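Endonuclease V isoform X2 (PDB 6OZI) probably cleaves nucleic acid, chiefly RNA, next to inosine in a metal-dependent reaction, and is caught here bound to inosine-containing DNA. Local coordinates at residues 123-128 against 177-182; 145-150 against 158-163. The protein carries 1 engineered substitution. One frame throughout, in Å; residues are numbered along the deposited sequence.

Contact 1 of 2, residues 123-128 against 177-182; sequences IRRCGA and IISTEK. With nucleotides of chain C.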
ATOM      1  N   ILE A 123      30.196  -6.242   0.741  1.00 23.21           N
ATOM      2  CA  ILE A 123      31.531  -5.644   0.669  1.00 25.10           C
ATOM      3  C   ILE A 123      32.582  -6.546   1.312  1.00 26.52           C
ATOM      4  O   ILE A 123      33.705  -6.675   0.804  1.00 28.88           O
ATOM      5  CB  ILE A 123      31.533  -4.238   1.297  1.00 27.19           C
ATOM      6  CG1 ILE A 123      32.953  -3.662   1.249  1.00 28.43           C
ATOM      7  CG2 ILE A 123      30.960  -4.269   2.717  1.00 27.45           C
ATOM      8  CD1 ILE A 123      33.047  -2.208   1.646  1.00 30.39           C
ATOM      9  N   ARG A 124      32.251  -7.173   2.441  1.00 26.32           N
ATOM     10  CA  ARG A 124      33.157  -8.114   3.083  1.00 27.33           C
ATOM     11  C   ARG A 124      32.669  -9.555   2.947  1.00 27.59           C
ATOM     12  O   ARG A 124      33.056 -10.416   3.741  1.00 28.11           O
ATOM     13  CB  ARG A 124      33.371  -7.735   4.550  1.00 27.24           C
ATOM     14  CG  ARG A 124      34.302  -6.525   4.761  1.00 27.98           C
ATOM     15  CD  ARG A 124      34.210  -5.957   6.186  1.00 28.21           C
ATOM     16  NE  ARG A 124      32.868  -5.468   6.508  1.00 27.79           N
ATOM     17  CZ  ARG A 124      32.421  -4.239   6.252  1.00 25.76           C
ATOM     18  NH1 ARG A 124      33.203  -3.342   5.658  1.00 25.24           N
ATOM     19  NH2 ARG A 124      31.181  -3.907   6.587  1.00 24.45           N
ATOM     20  N   ARG A 125      31.829  -9.828   1.944  1.00 24.95           N
ATOM     21  CA  ARG A 125      31.375 -11.182   1.612  1.00 25.29           C
ATOM     22  C   ARG A 125      30.681 -11.859   2.790  1.00 26.82           C
ATOM     23  O   ARG A 125      30.805 -13.067   2.996  1.00 27.71           O
ATOM     24  CB  ARG A 125      32.537 -12.037   1.104  1.00 26.46           C
ATOM     25  CG  ARG A 125      33.270 -11.442  -0.086  1.00 27.22           C
ATOM     26  CD  ARG A 125      32.331 -11.195  -1.272  1.00 26.82           C
ATOM     27  NE  ARG A 125      33.096 -10.882  -2.475  1.00 27.00           N
ATOM     28  CZ  ARG A 125      33.394  -9.648  -2.877  1.00 27.23           C
ATOM     29  NH1 ARG A 125      32.975  -8.594  -2.180  1.00 25.28           N
ATOM     30  NH2 ARG A 125      34.114  -9.470  -3.978  1.00 28.00           N
ATOM     31  N   CYS A 126      29.904 -11.089   3.541  1.00 26.85           N
ATOM     32  CA  CYS A 126      29.253 -11.573   4.747  0.92 27.00           C
ATOM     33  C   CYS A 126      27.955 -10.798   4.977  1.00 26.70           C
ATOM     34  O   CYS A 126      27.757 -10.161   6.014  1.00 27.45           O
ATOM     35  CB  CYS A 126      30.204 -11.446   5.937  0.92 28.65           C
ATOM     36  SG  CYS A 126      29.617 -12.172   7.494  0.92 28.70           S
ATOM     37  N   GLY A 127      27.047 -10.835   4.000  1.00 25.41           N
ATOM     38  CA  GLY A 127      25.755 -10.205   4.171  1.00 24.33           C
ATOM     39  C   GLY A 127      24.894 -10.967   5.167  1.00 24.01           C
ATOM     40  O   GLY A 127      25.218 -12.078   5.595  1.00 23.53           O
ATOM     41  N   ALA A 128      23.754 -10.356   5.517  1.00 22.59           N
ATOM     42  CA  ALA A 128      22.924 -10.869   6.608  1.00 22.07           C
ATOM     43  C   ALA A 128      22.466 -12.300   6.356  1.00 22.33           C
ATOM     44  O   ALA A 128      22.420 -13.108   7.288  1.00 22.59           O
ATOM     45  CB  ALA A 128      21.719  -9.953   6.837  1.00 19.62           C
ATOM     46  N   ILE A 177      26.207 -10.987 -11.671  1.00 18.83           N
ATOM     47  CA  ILE A 177      26.764  -9.747 -11.144  1.00 19.41           C
ATOM     48  C   ILE A 177      28.173 -10.057 -10.660  1.00 21.83           C
ATOM     49  O   ILE A 177      28.377 -11.010  -9.897  1.00 22.51           O
ATOM     50  CB  ILE A 177      25.882  -9.177 -10.021  1.00 21.17           C
ATOM     51  CG1 ILE A 177      24.560  -8.678 -10.608  1.00 22.27           C
ATOM     52  CG2 ILE A 177      26.598  -8.070  -9.272  1.00 20.76           C
ATOM     53  CD1 ILE A 177      23.485  -8.382  -9.573  1.00 24.88           C
ATOM     54  N   ILE A 178      29.155  -9.297 -11.144  1.00 21.61           N
ATOM     55  CA  ILE A 178      30.557  -9.680 -11.026  1.00 22.41           C
ATOM     56  C   ILE A 178      31.353  -8.575 -10.351  1.00 23.40           C
ATOM     57  O   ILE A 178      31.189  -7.391 -10.662  1.00 25.61           O
ATOM     58  CB  ILE A 178      31.149  -9.993 -12.419  1.00 22.12           C
ATOM     59  CG1 ILE A 178      30.554 -11.287 -12.975  1.00 20.62           C
ATOM     60  CG2 ILE A 178      32.666 -10.068 -12.373  1.00 24.97           C
ATOM     61  CD1 ILE A 178      30.737 -11.450 -14.478  1.00 19.81           C
ATOM     62  N   SER A 179      32.270  -8.980  -9.478  1.00 23.11           N
ATOM     63  CA  SER A 179      33.290  -8.099  -8.925  1.00 25.68           C
ATOM     64  C   SER A 179      34.492  -8.075  -9.855  1.00 26.15           C
ATOM     65  O   SER A 179      35.122  -9.111 -10.079  1.00 26.80           O
ATOM     66  CB  SER A 179      33.723  -8.578  -7.542  1.00 27.08           C
ATOM     67  OG  SER A 179      35.015  -8.087  -7.213  1.00 29.97           O
ATOM     68  N   THR A 180      34.822  -6.897 -10.374  1.00 26.42           N
ATOM     69  CA  THR A 180      36.011  -6.754 -11.205  1.00 28.28           C
ATOM     70  C   THR A 180      37.286  -6.709 -10.383  1.00 29.49           C
ATOM     71  O   THR A 180      38.370  -6.926 -10.931  1.00 31.68           O
ATOM     72  CB  THR A 180      35.924  -5.492 -12.071  1.00 31.20           C
ATOM     73  OG1 THR A 180      35.693  -4.352 -11.233  1.00 35.27           O
ATOM     74  CG2 THR A 180      34.802  -5.609 -13.086  1.00 28.69           C
ATOM     75  N   GLU A 181      37.179  -6.465  -9.080  1.00 28.16           N
ATOM     76  CA  GLU A 181      38.364  -6.421  -8.238  1.00 31.13           C
ATOM     77  C   GLU A 181      38.793  -7.821  -7.831  1.00 29.64           C
ATOM     78  O   GLU A 181      39.991  -8.090  -7.722  1.00 31.94           O
ATOM     79  CB  GLU A 181      38.080  -5.567  -6.997  1.00 34.47           C
ATOM     80  CG  GLU A 181      39.123  -5.651  -5.888  1.00 38.92           C
ATOM     81  CD  GLU A 181      40.292  -4.715  -6.114  1.00 44.84           C
ATOM     82  OE1 GLU A 181      40.190  -3.836  -7.001  1.00 46.29           O
ATOM     83  OE2 GLU A 181      41.314  -4.859  -5.404  1.00 48.69           O
ATOM     84  N   LYS A 182      37.836  -8.724  -7.623  1.00 28.26           N
ATOM     85  CA  LYS A 182      38.125 -10.101  -7.269  1.00 28.08           C
ATOM     86  C   LYS A 182      37.868 -11.090  -8.399  1.00 27.16           C
ATOM     87  O   LYS A 182      38.173 -12.275  -8.232  1.00 28.38           O
ATOM     88  CB  LYS A 182      37.311 -10.509  -6.033  1.00 26.11           C
ATOM     89  CG  LYS A 182      37.635  -9.677  -4.809  1.00 30.14           C
ATOM     90  CD  LYS A 182      39.148  -9.621  -4.565  1.00 36.00           C
ATOM     91  CE  LYS A 182      39.478  -9.024  -3.200  1.00 39.64           C
ATOM     92  NZ  LYS A 182      40.951  -8.979  -2.955  1.00 44.25           N
TER
ATOM     93  P    DI C   5      20.683  -0.205   0.224  1.00 26.98           P
ATOM     94  OP1  DI C   5      19.849   0.450  -0.842  1.00 28.32           O
ATOM     95  OP2  DI C   5      20.387   0.352   1.595  1.00 27.07           O
ATOM     96  O5'  DI C   5      20.522  -1.845   0.168  1.00 27.31           O
ATOM     97  C5'  DI C   5      20.239  -2.491  -1.048  1.00 25.36           C
ATOM     98  C4'  DI C   5      19.776  -3.911  -0.772  1.00 23.48           C
ATOM     99  O4'  DI C   5      21.004  -4.704  -0.073  1.00 23.70           O
ATOM    100  C3'  DI C   5      18.751  -3.951   0.057  1.00 23.66           C
ATOM    101  O3'  DI C   5      17.780  -5.030  -0.318  1.00 24.02           O
ATOM    102  C2'  DI C   5      19.333  -4.293   1.451  1.00 22.14           C
ATOM    103  C1'  DI C   5      20.611  -5.089   1.120  1.00 22.73           C
ATOM    104  N9   DI C   5      21.627  -4.782   2.140  1.00 24.08           N
ATOM    105  C8   DI C   5      22.235  -3.692   2.635  1.00 25.24           C
ATOM    106  N7   DI C   5      23.077  -4.119   3.600  1.00 24.03           N
ATOM    107  C5   DI C   5      22.980  -5.435   3.692  1.00 23.97           C
ATOM    108  C6   DI C   5      23.679  -6.453   4.593  1.00 26.24           C
ATOM    109  O6   DI C   5      24.471  -6.111   5.402  1.00 28.07           O
ATOM    110  N1   DI C   5      23.363  -7.832   4.465  1.00 25.73           N
ATOM    111  C2   DI C   5      22.395  -8.265   3.501  1.00 24.41           C
ATOM    112  N3   DI C   5      21.731  -7.293   2.652  1.00 22.21           N
ATOM    113  C4   DI C   5      22.066  -5.853   2.783  1.00 22.76           C
TER
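Arg125 takes a left-handed backbone conformation (phi 58°, psi 38°) in the irregular loop 123-128, from which it reaches Ser179 and Lys182 in the turn that ends strand 174-179; at the far end of the loop Gly127 occupies the N-cap position of helix 128-136. A bend at chi2 (-58°) swings the guanidinium to the turn, where NH2 lies 3.6 Å from Ser179 OG, at the guanidinium edge near its plane; the two do not hydrogen-bond but share Asp153, which bonds Ser179 OG and forms a salt bridge with Arg125 NH2. Lys182 passes at a slant, its CG 3.6 Å from Arg125 NH2; it lends its aliphatic part, NZ lying 6.9 Å from that NH2. Ser179 OG accepts the backbone N-H of Lys182 at 2.9 Å in an ST motif, and Glu184 forms a salt bridge at Arg125 NE. Were Ser179 an alanine, the Lys182 N-H would probably lose its acceptor and Asp153 one partner, leaving the turn freer to shift. Ala128 N lies 2.8 Å from N1 of the inosine DI5 of chain C, where a side chain on Gly127 would crowd the base. A buried arginine, its charge probably balanced by two carboxylates, thus ties the inosine-contacting loop to the edge strand.

Contact 2 of 2, residues 145-150 against 158-163; sequences KSLIEI and TEVISQ. With nucleotides of chain C.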
ATOM      1  N   LYS A 145      15.666  -7.015  -3.118  1.00 23.04           N
ATOM      2  CA  LYS A 145      14.751  -6.368  -4.050  1.00 25.97           C
ATOM      3  C   LYS A 145      15.361  -5.152  -4.726  1.00 27.00           C
ATOM      4  O   LYS A 145      14.827  -4.685  -5.740  1.00 27.50           O
ATOM      5  CB  LYS A 145      13.470  -5.946  -3.331  1.00 26.54           C
ATOM      6  CG  LYS A 145      12.709  -7.098  -2.716  1.00 26.98           C
ATOM      7  CD  LYS A 145      11.489  -6.590  -1.949  1.00 28.49           C
ATOM      8  CE  LYS A 145      11.911  -5.908  -0.670  1.00 27.16           C
ATOM      9  NZ  LYS A 145      12.559  -6.892   0.239  1.00 27.34           N
ATOM     10  N   SER A 146      16.438  -4.614  -4.171  1.00 25.34           N
ATOM     11  CA  SER A 146      17.183  -3.534  -4.789  1.00 26.84           C
ATOM     12  C   SER A 146      18.663  -3.896  -4.762  1.00 25.08           C
ATOM     13  O   SER A 146      19.106  -4.746  -3.986  1.00 23.83           O
ATOM     14  CB  SER A 146      16.933  -2.192  -4.078  1.00 30.19           C
ATOM     15  OG  SER A 146      17.294  -2.283  -2.710  1.00 32.56           O
ATOM     16  N   LEU A 147      19.423  -3.245  -5.625  1.00 26.69           N
ATOM     17  CA  LEU A 147      20.818  -3.590  -5.825  1.00 25.28           C
ATOM     18  C   LEU A 147      21.690  -2.784  -4.874  1.00 23.82           C
ATOM     19  O   LEU A 147      21.561  -1.560  -4.791  1.00 21.87           O
ATOM     20  CB  LEU A 147      21.226  -3.322  -7.270  1.00 26.27           C
ATOM     21  CG  LEU A 147      22.641  -3.726  -7.658  1.00 26.89           C
ATOM     22  CD1 LEU A 147      22.729  -5.229  -7.710  1.00 26.53           C
ATOM     23  CD2 LEU A 147      22.986  -3.128  -8.998  1.00 26.99           C
ATOM     24  N   ILE A 148      22.570  -3.464  -4.158  1.00 23.24           N
ATOM     25  CA  ILE A 148      23.566  -2.746  -3.379  1.00 23.66           C
ATOM     26  C   ILE A 148      24.719  -2.367  -4.300  1.00 23.69           C
ATOM     27  O   ILE A 148      25.136  -3.156  -5.161  1.00 21.27           O
ATOM     28  CB  ILE A 148      24.036  -3.580  -2.173  1.00 24.68           C
ATOM     29  CG1 ILE A 148      24.834  -2.687  -1.214  1.00 26.31           C
ATOM     30  CG2 ILE A 148      24.861  -4.802  -2.619  1.00 23.71           C
ATOM     31  CD1 ILE A 148      25.030  -3.269   0.149  1.00 27.22           C
ATOM     32  N   GLU A 149      25.198  -1.130  -4.157  1.00 24.90           N
ATOM     33  CA  GLU A 149      26.362  -0.653  -4.893  1.00 27.13           C
ATOM     34  C   GLU A 149      27.616  -0.929  -4.079  1.00 25.47           C
ATOM     35  O   GLU A 149      27.659  -0.641  -2.880  1.00 26.39           O
ATOM     36  CB  GLU A 149      26.268   0.845  -5.201  1.00 31.87           C
ATOM     37  CG  GLU A 149      25.323   1.224  -6.337  1.00 35.94           C
ATOM     38  CD  GLU A 149      25.834   2.403  -7.157  1.00 40.22           C
ATOM     39  OE1 GLU A 149      26.943   2.908  -6.881  1.00 42.91           O
ATOM     40  OE2 GLU A 149      25.135   2.822  -8.099  1.00 41.51           O
ATOM     41  N   ILE A 150      28.629  -1.493  -4.724  1.00 23.60           N
ATOM     42  CA  ILE A 150      29.903  -1.725  -4.054  1.00 25.81           C
ATOM     43  C   ILE A 150      31.032  -1.142  -4.893  1.00 26.53           C
ATOM     44  O   ILE A 150      31.585  -1.851  -5.747  1.00 26.54           O
ATOM     45  CB  ILE A 150      30.137  -3.221  -3.791  1.00 25.63           C
ATOM     46  CG1 ILE A 150      28.889  -3.861  -3.185  1.00 25.08           C
ATOM     47  CG2 ILE A 150      31.312  -3.404  -2.838  1.00 25.06           C
ATOM     48  CD1 ILE A 150      29.056  -5.326  -2.875  1.00 26.42           C
ATOM     49  N   THR A 158      23.721   1.684 -12.141  1.00 32.85           N
ATOM     50  CA  THR A 158      23.352   2.023 -13.517  1.00 33.97           C
ATOM     51  C   THR A 158      23.947   1.033 -14.519  1.00 33.50           C
ATOM     52  O   THR A 158      23.278   0.635 -15.485  1.00 34.32           O
ATOM     53  CB  THR A 158      23.781   3.455 -13.853  1.00 36.60           C
ATOM     54  OG1 THR A 158      25.200   3.587 -13.714  1.00 36.43           O
ATOM     55  CG2 THR A 158      23.086   4.458 -12.941  1.00 39.53           C
ATOM     56  N   GLU A 159      25.195   0.606 -14.298  1.00 32.97           N
ATOM     57  CA  GLU A 159      25.841  -0.309 -15.237  1.00 31.92           C
ATOM     58  C   GLU A 159      25.204  -1.695 -15.199  1.00 31.24           C
ATOM     59  O   GLU A 159      24.970  -2.308 -16.251  1.00 30.92           O
ATOM     60  CB  GLU A 159      27.340  -0.381 -14.945  1.00 30.90           C
ATOM     61  CG  GLU A 159      27.994   0.998 -14.942  1.00 34.95           C
ATOM     62  CD  GLU A 159      29.488   0.964 -14.682  1.00 37.25           C
ATOM     63  OE1 GLU A 159      29.984  -0.017 -14.084  1.00 36.72           O
ATOM     64  OE2 GLU A 159      30.172   1.934 -15.080  1.00 40.41           O
ATOM     65  N   VAL A 160      24.895  -2.196 -14.000  1.00 30.64           N
ATOM     66  CA  VAL A 160      24.261  -3.506 -13.880  1.00 29.43           C
ATOM     67  C   VAL A 160      22.889  -3.487 -14.535  1.00 29.31           C
ATOM     68  O   VAL A 160      22.510  -4.415 -15.260  1.00 28.74           O
ATOM     69  CB  VAL A 160      24.162  -3.929 -12.402  1.00 30.19           C
ATOM     70  CG1 VAL A 160      23.271  -5.159 -12.257  1.00 28.15           C
ATOM     71  CG2 VAL A 160      25.545  -4.185 -11.820  1.00 29.82           C
ATOM     72  N   ILE A 161      22.113  -2.436 -14.268  1.00 30.26           N
ATOM     73  CA  ILE A 161      20.773  -2.347 -14.835  1.00 31.56           C
ATOM     74  C   ILE A 161      20.831  -2.258 -16.357  1.00 31.62           C
ATOM     75  O   ILE A 161      20.057  -2.922 -17.057  1.00 32.39           O
ATOM     76  CB  ILE A 161      20.010  -1.159 -14.222  1.00 35.83           C
ATOM     77  CG1 ILE A 161      19.774  -1.411 -12.736  1.00 37.75           C
ATOM     78  CG2 ILE A 161      18.692  -0.942 -14.937  1.00 37.37           C
ATOM     79  CD1 ILE A 161      19.184  -2.781 -12.455  1.00 37.38           C
ATOM     80  N   SER A 162      21.745  -1.445 -16.898  1.00 30.56           N
ATOM     81  CA  SER A 162      21.809  -1.337 -18.355  1.00 33.12           C
ATOM     82  C   SER A 162      22.255  -2.655 -18.981  1.00 32.75           C
ATOM     83  O   SER A 162      21.717  -3.067 -20.018  1.00 34.29           O
ATOM     84  CB  SER A 162      22.731  -0.191 -18.776  1.00 34.99           C
ATOM     85  OG  SER A 162      24.089  -0.513 -18.557  1.00 35.09           O
ATOM     86  N   GLN A 163      23.223  -3.336 -18.357  1.00 32.04           N
ATOM     87  CA  GLN A 163      23.628  -4.657 -18.835  1.00 30.71           C
ATOM     88  C   GLN A 163      22.456  -5.633 -18.805  1.00 27.42           C
ATOM     89  O   GLN A 163      22.311  -6.471 -19.705  1.00 27.56           O
ATOM     90  CB  GLN A 163      24.802  -5.191 -18.011  1.00 31.11           C
ATOM     91  CG  GLN A 163      25.461  -6.417 -18.632  1.00 32.25           C
ATOM     92  CD  GLN A 163      26.683  -6.917 -17.865  1.00 32.80           C
ATOM     93  OE1 GLN A 163      27.106  -6.316 -16.879  1.00 32.80           O
ATOM     94  NE2 GLN A 163      27.254  -8.026 -18.328  1.00 33.12           N
TER
ATOM     95  P    DC C   4      22.594   4.868  -2.934  1.00 37.94           P
ATOM     96  OP1  DC C   4      22.754   5.429  -4.292  1.00 39.80           O
ATOM     97  OP2  DC C   4      21.256   4.853  -2.295  1.00 39.38           O
ATOM     98  O5'  DC C   4      23.182   3.388  -2.936  1.00 34.10           O
ATOM     99  C5'  DC C   4      22.328   2.280  -3.103  1.00 31.66           C
ATOM    100  C4'  DC C   4      22.809   1.126  -2.247  1.00 28.83           C
ATOM    101  O4'  DC C   4      24.246   0.979  -2.411  1.00 27.91           O
ATOM    102  C3'  DC C   4      22.567   1.310  -0.745  1.00 26.48           C
ATOM    103  O3'  DC C   4      22.216   0.077  -0.153  1.00 25.12           O
ATOM    104  C2'  DC C   4      23.907   1.816  -0.232  1.00 26.43           C
ATOM    105  C1'  DC C   4      24.879   1.088  -1.147  1.00 28.66           C
ATOM    106  N1   DC C   4      26.176   1.801  -1.308  1.00 32.11           N
ATOM    107  C2   DC C   4      27.302   1.316  -0.637  1.00 36.07           C
ATOM    108  O2   DC C   4      27.190   0.301   0.065  1.00 35.88           O
ATOM    109  N3   DC C   4      28.485   1.973  -0.773  1.00 38.53           N
ATOM    110  C4   DC C   4      28.556   3.062  -1.538  1.00 39.52           C
ATOM    111  N4   DC C   4      29.743   3.672  -1.648  1.00 43.85           N
ATOM    112  C5   DC C   4      27.415   3.571  -2.231  1.00 36.94           C
ATOM    113  C6   DC C   4      26.256   2.919  -2.084  1.00 33.50           C
ATOM    114  P     A C   6      16.208  -4.846  -0.037  1.00 25.22           P
ATOM    115  OP1   A C   6      15.512  -6.073  -0.497  1.00 24.49           O
ATOM    116  OP2   A C   6      15.805  -3.516  -0.563  1.00 25.80           O
ATOM    117  O5'   A C   6      16.090  -4.823   1.550  1.00 26.22           O
ATOM    118  C5'   A C   6      16.286  -6.004   2.315  1.00 25.64           C
ATOM    119  C4'   A C   6      16.006  -5.746   3.770  1.00 25.85           C
ATOM    120  O4'   A C   6      16.920  -4.733   4.253  1.00 25.68           O
ATOM    121  C3'   A C   6      14.630  -5.182   4.063  1.00 26.48           C
ATOM    122  O3'   A C   6      13.654  -6.197   4.189  1.00 26.38           O
ATOM    123  C2'   A C   6      14.842  -4.377   5.338  1.00 29.12           C
ATOM    124  O2'   A C   6      14.840  -5.225   6.477  1.00 31.44           O
ATOM    125  C1'   A C   6      16.258  -3.862   5.141  1.00 27.33           C
ATOM    126  N9    A C   6      16.339  -2.497   4.589  1.00 27.52           N
ATOM    127  C8    A C   6      16.861  -2.128   3.370  1.00 25.78           C
ATOM    128  N7    A C   6      16.857  -0.835   3.162  1.00 26.69           N
ATOM    129  C5    A C   6      16.313  -0.316   4.329  1.00 27.56           C
ATOM    130  C6    A C   6      16.046   1.002   4.748  1.00 29.25           C
ATOM    131  N6    A C   6      16.298   2.086   4.004  1.00 29.07           N
ATOM    132  N1    A C   6      15.506   1.171   5.977  1.00 29.81           N
ATOM    133  C2    A C   6      15.250   0.091   6.725  1.00 29.46           C
ATOM    134  N3    A C   6      15.460  -1.193   6.443  1.00 29.25           N
ATOM    135  C4    A C   6      16.002  -1.328   5.220  1.00 27.96           C
ATOM    136  P    DI C   5      20.683  -0.205   0.224  1.00 26.98           P
ATOM    137  OP1  DI C   5      19.849   0.450  -0.842  1.00 28.32           O
ATOM    138  OP2  DI C   5      20.387   0.352   1.595  1.00 27.07           O
ATOM    139  O5'  DI C   5      20.522  -1.845   0.168  1.00 27.31           O
ATOM    140  C5'  DI C   5      20.239  -2.491  -1.048  1.00 25.36           C
ATOM    141  C4'  DI C   5      19.776  -3.911  -0.772  1.00 23.48           C
ATOM    142  O4'  DI C   5      21.004  -4.704  -0.073  1.00 23.70           O
ATOM    143  C3'  DI C   5      18.751  -3.951   0.057  1.00 23.66           C
ATOM    144  O3'  DI C   5      17.780  -5.030  -0.318  1.00 24.02           O
ATOM    145  C2'  DI C   5      19.333  -4.293   1.451  1.00 22.14           C
ATOM    146  C1'  DI C   5      20.611  -5.089   1.120  1.00 22.73           C
ATOM    147  N9   DI C   5      21.627  -4.782   2.140  1.00 24.08           N
ATOM    148  C8   DI C   5      22.235  -3.692   2.635  1.00 25.24           C
ATOM    149  N7   DI C   5      23.077  -4.119   3.600  1.00 24.03           N
ATOM    150  C5   DI C   5      22.980  -5.435   3.692  1.00 23.97           C
ATOM    151  C6   DI C   5      23.679  -6.453   4.593  1.00 26.24           C
ATOM    152  O6   DI C   5      24.471  -6.111   5.402  1.00 28.07           O
ATOM    153  N1   DI C   5      23.363  -7.832   4.465  1.00 25.73           N
ATOM    154  C2   DI C   5      22.395  -8.265   3.501  1.00 24.41           C
ATOM    155  N3   DI C   5      21.731  -7.293   2.652  1.00 22.21           N
ATOM    156  C4   DI C   5      22.066  -5.853   2.783  1.00 22.76           C
TER
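Leu147 reaches from the loop 145-150 to Val160 on helix 157-169, and this pair is the compact part of the contact. The leucine's chi1 of -176° turns CG away from its own N and carries the CD2 methyl against the valine, 3.7 Å from Val160 CB, and the same methyl also approaches both valine branches as the two side chains meet at a slant. A branched leucine suits this buried place because one methyl can fit against the short, beta-branched valine, which presents CB and its two methyls together.

Toward the start of the helix the fit is looser. Glu149 OE2 stays 4.4 Å from Thr158 N, making no bond across the segments; that oxygen instead accepts the backbone N-H of Lys157, in the first turn of the helix, where an acidic group would probably be favoured by the helix dipole. Thr158 itself is solvent-exposed.

The other side of the loop serves the nucleic acid. Lys145 uses both its backbone N, at 2.8 Å and nearly straight (173°), and its NZ, at 3.2 Å, to grip OP1 of A6 of chain C, and NZ also forms a salt bridge with another phosphate of the bound DNA, while Ser146 OG donates to OP2 of A6. Further along, Glu149 N bonds O4' of DC4 of chain C at 2.9 Å, and Ile148 CD1 lies 3.8 Å from C8 of DI5 of chain C. An ammonium and a hydroxyl suit the anion, an apolar methyl the base.

The loop follows strand 140-144 and leads into helix 157-169, with Leu147 and Val160 both packing on Ile177 of the outermost strand 174-179.

Contact 1 is the more buried of the two, yet its segments meet at a polar arginine–serine approach, and the salt bridges of the arginine go to Asp153 and Glu184 outside both; contact 2 is only partly buried and joins its segments by apolar packing. Their centres lie about 13 Å apart, and contact 2 is nested within the chain loop that contact 1 closes. Strand 174-179 serves both, its end turning against loop 123-128 while its body backs contact 2. The backbone of Ile123 also meets the side chain of Ile150. Both contacts reach the inosine nucleotide, the first at its base and the second at its base and sugar, and loop 145-150 additionally holds the phosphate that follows.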